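PDB 3B9O: alkane monooxygenase from Geobacillus thermodenitrificans, which belongs to the luciferase-like monooxygenases, flavin-dependent enzymes with a TIM-barrel fold, and carries flavin mononucleotide in this model. Local coordinates for residues G307-Y312 with Y318-Y323. Numbering follows the deposited sequence.
Sequences GHLAHY and YDLSKY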
# COMPACT_ATOMS: atom_id res chain seq x y z
N GLY A 307 -22.49 4.63 -0.77
CA GLY A 307 -21.23 3.99 -1.10
C GLY A 307 -20.28 3.96 0.09
O GLY A 307 -19.72 2.91 0.42
N HIS A 308 -20.16 5.10 0.77
CA HIS A 308 -19.38 5.10 2.02
C HIS A 308 -19.89 4.19 3.11
O HIS A 308 -19.10 3.55 3.78
CB HIS A 308 -19.17 6.51 2.54
CG HIS A 308 -18.41 7.35 1.58
ND1 HIS A 308 -17.04 7.30 1.47
CD2 HIS A 308 -18.83 8.20 0.61
CE1 HIS A 308 -16.65 8.12 0.52
NE2 HIS A 308 -17.71 8.68 -0.02
N LEU A 309 -21.21 4.09 3.27
CA LEU A 309 -21.74 3.12 4.24
C LEU A 309 -21.32 1.69 3.91
O LEU A 309 -20.99 0.90 4.80
CB LEU A 309 -23.27 3.23 4.35
CG LEU A 309 -24.05 4.07 5.37
CD1 LEU A 309 -23.25 4.83 6.40
CD2 LEU A 309 -25.07 4.94 4.66
N ALA A 310 -21.36 1.34 2.62
CA ALA A 310 -20.94 0.01 2.18
C ALA A 310 -19.47 -0.24 2.53
O ALA A 310 -19.12 -1.32 3.05
CB ALA A 310 -21.20 -0.19 0.65
N HIS A 311 -18.63 0.77 2.29
CA HIS A 311 -17.19 0.65 2.54
C HIS A 311 -16.91 0.47 4.02
O HIS A 311 -16.14 -0.39 4.43
CB HIS A 311 -16.47 1.91 2.04
CG HIS A 311 -14.98 1.76 1.96
ND1 HIS A 311 -14.19 2.54 1.15
CD2 HIS A 311 -14.14 0.89 2.57
CE1 HIS A 311 -12.93 2.18 1.28
NE2 HIS A 311 -12.87 1.17 2.12
N TYR A 312 -17.56 1.31 4.82
CA TYR A 312 -17.49 1.26 6.27
C TYR A 312 -17.89 -0.11 6.79
O TYR A 312 -17.22 -0.64 7.67
CB TYR A 312 -18.38 2.36 6.87
CG TYR A 312 -18.37 2.44 8.38
CD1 TYR A 312 -17.47 3.28 9.05
CD2 TYR A 312 -19.26 1.67 9.16
CE1 TYR A 312 -17.48 3.37 10.46
CE2 TYR A 312 -19.27 1.74 10.54
CZ TYR A 312 -18.38 2.58 11.19
OH TYR A 312 -18.43 2.63 12.57
N TYR A 318 -19.35 -3.53 10.91
CA TYR A 318 -20.60 -2.93 11.38
C TYR A 318 -21.53 -2.56 10.23
O TYR A 318 -21.20 -1.71 9.37
CB TYR A 318 -20.36 -1.68 12.25
CG TYR A 318 -19.75 -2.02 13.60
CD1 TYR A 318 -18.37 -1.94 13.80
CD2 TYR A 318 -20.56 -2.46 14.67
CE1 TYR A 318 -17.80 -2.28 15.05
CE2 TYR A 318 -20.01 -2.81 15.91
CZ TYR A 318 -18.63 -2.71 16.09
OH TYR A 318 -18.08 -3.05 17.31
N ASP A 319 -22.70 -3.21 10.23
CA ASP A 319 -23.78 -2.86 9.32
C ASP A 319 -24.69 -1.80 9.96
O ASP A 319 -25.58 -2.15 10.75
CB ASP A 319 -24.60 -4.12 8.97
CG ASP A 319 -25.83 -3.80 8.14
OD1 ASP A 319 -26.02 -2.63 7.77
OD2 ASP A 319 -26.61 -4.71 7.83
N LEU A 320 -24.51 -0.53 9.58
CA LEU A 320 -25.22 0.58 10.25
C LEU A 320 -26.73 0.67 9.95
O LEU A 320 -27.43 1.51 10.56
CB LEU A 320 -24.58 1.93 9.92
CG LEU A 320 -23.12 2.13 10.31
CD1 LEU A 320 -22.67 3.56 10.01
CD2 LEU A 320 -22.88 1.76 11.78
N SER A 321 -27.22 -0.16 9.03
CA SER A 321 -28.63 -0.12 8.62
C SER A 321 -29.41 -0.77 9.74
O SER A 321 -30.60 -0.48 9.93
CB SER A 321 -28.86 -0.86 7.31
OG SER A 321 -28.77 -2.25 7.52
N LYS A 322 -28.70 -1.65 10.45
CA LYS A 322 -29.13 -2.37 11.64
C LYS A 322 -29.18 -1.56 12.94
O LYS A 322 -29.24 -2.16 14.02
CB LYS A 322 -28.15 -3.51 11.92
CG LYS A 322 -28.27 -4.70 11.02
CD LYS A 322 -27.93 -5.97 11.77
CE LYS A 322 -26.44 -6.23 11.82
NZ LYS A 322 -26.16 -7.69 11.64
N TYR A 323 -29.11 -0.24 12.86
CA TYR A 323 -28.93 0.59 14.05
C TYR A 323 -29.88 1.75 14.03
O TYR A 323 -30.11 2.36 12.98
CB TYR A 323 -27.46 1.10 14.18
CG TYR A 323 -26.43 0.07 14.64
CD1 TYR A 323 -26.04 -0.01 15.97
CD2 TYR A 323 -25.84 -0.81 13.73
CE1 TYR A 323 -25.09 -0.95 16.39
CE2 TYR A 323 -24.90 -1.76 14.14
CZ TYR A 323 -24.52 -1.82 15.46
OH TYR A 323 -23.59 -2.75 15.87
O HOH W 1 -22.25 -0.18 7.46
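Tyr-312 and Leu-320 carry the apolar part of this contact, where helix 305-316 packs against the loop that follows it. Leu-320 points at the helix and crosses the tyrosine side chain at about a right angle. Its CD2 lies 3.8 Å from CE2 of Tyr-312, meeting the ring obliquely, while its CD1, also against the ring, reaches the end of Leu-309, 3.9 Å from CD1 of that residue. The ring reaches the loop because CG of Tyr-312 is anti to the backbone N (chi1 -178°), which swings one long edge, CD2 and CE2, over to Tyr-318 and Leu-320. At that edge, close to the ring plane, sits the carbonyl O of Tyr-318, and CB of Tyr-318 touches CE2 of Tyr-312 at 4.0 Å. The Tyr-318 side chain is about 11 Å from the flavin mononucleotide.

No direct hydrogen bond joins the two segments; one water does the work. It donates to O of Leu-309 and to O of Tyr-318, the latter at 2.7 Å, and accepts from N of Leu-320 at 3.1 Å. One bond to the helix and two to the loop thus bridge the two backbones.

The loop also braces itself. OD1 of Asp-319 takes N of Ser-321 at 3.0 Å, an Asx turn, and OG of the same serine at 2.8 Å, both from one face of the carboxylate. A third donor, N of Arg-67, anchors this oxygen to another part of the chain.

Where helix 305-316 ends, OG1 of Thr-316 hydrogen-bonds both O of Tyr-312 and N of Tyr-318. Met-341 of helix 334-341 packs on Leu-309 and Tyr-312, and Ile-338 on Leu-320; both helices lie between barrel strands 276-285 and 350-354 in the chain.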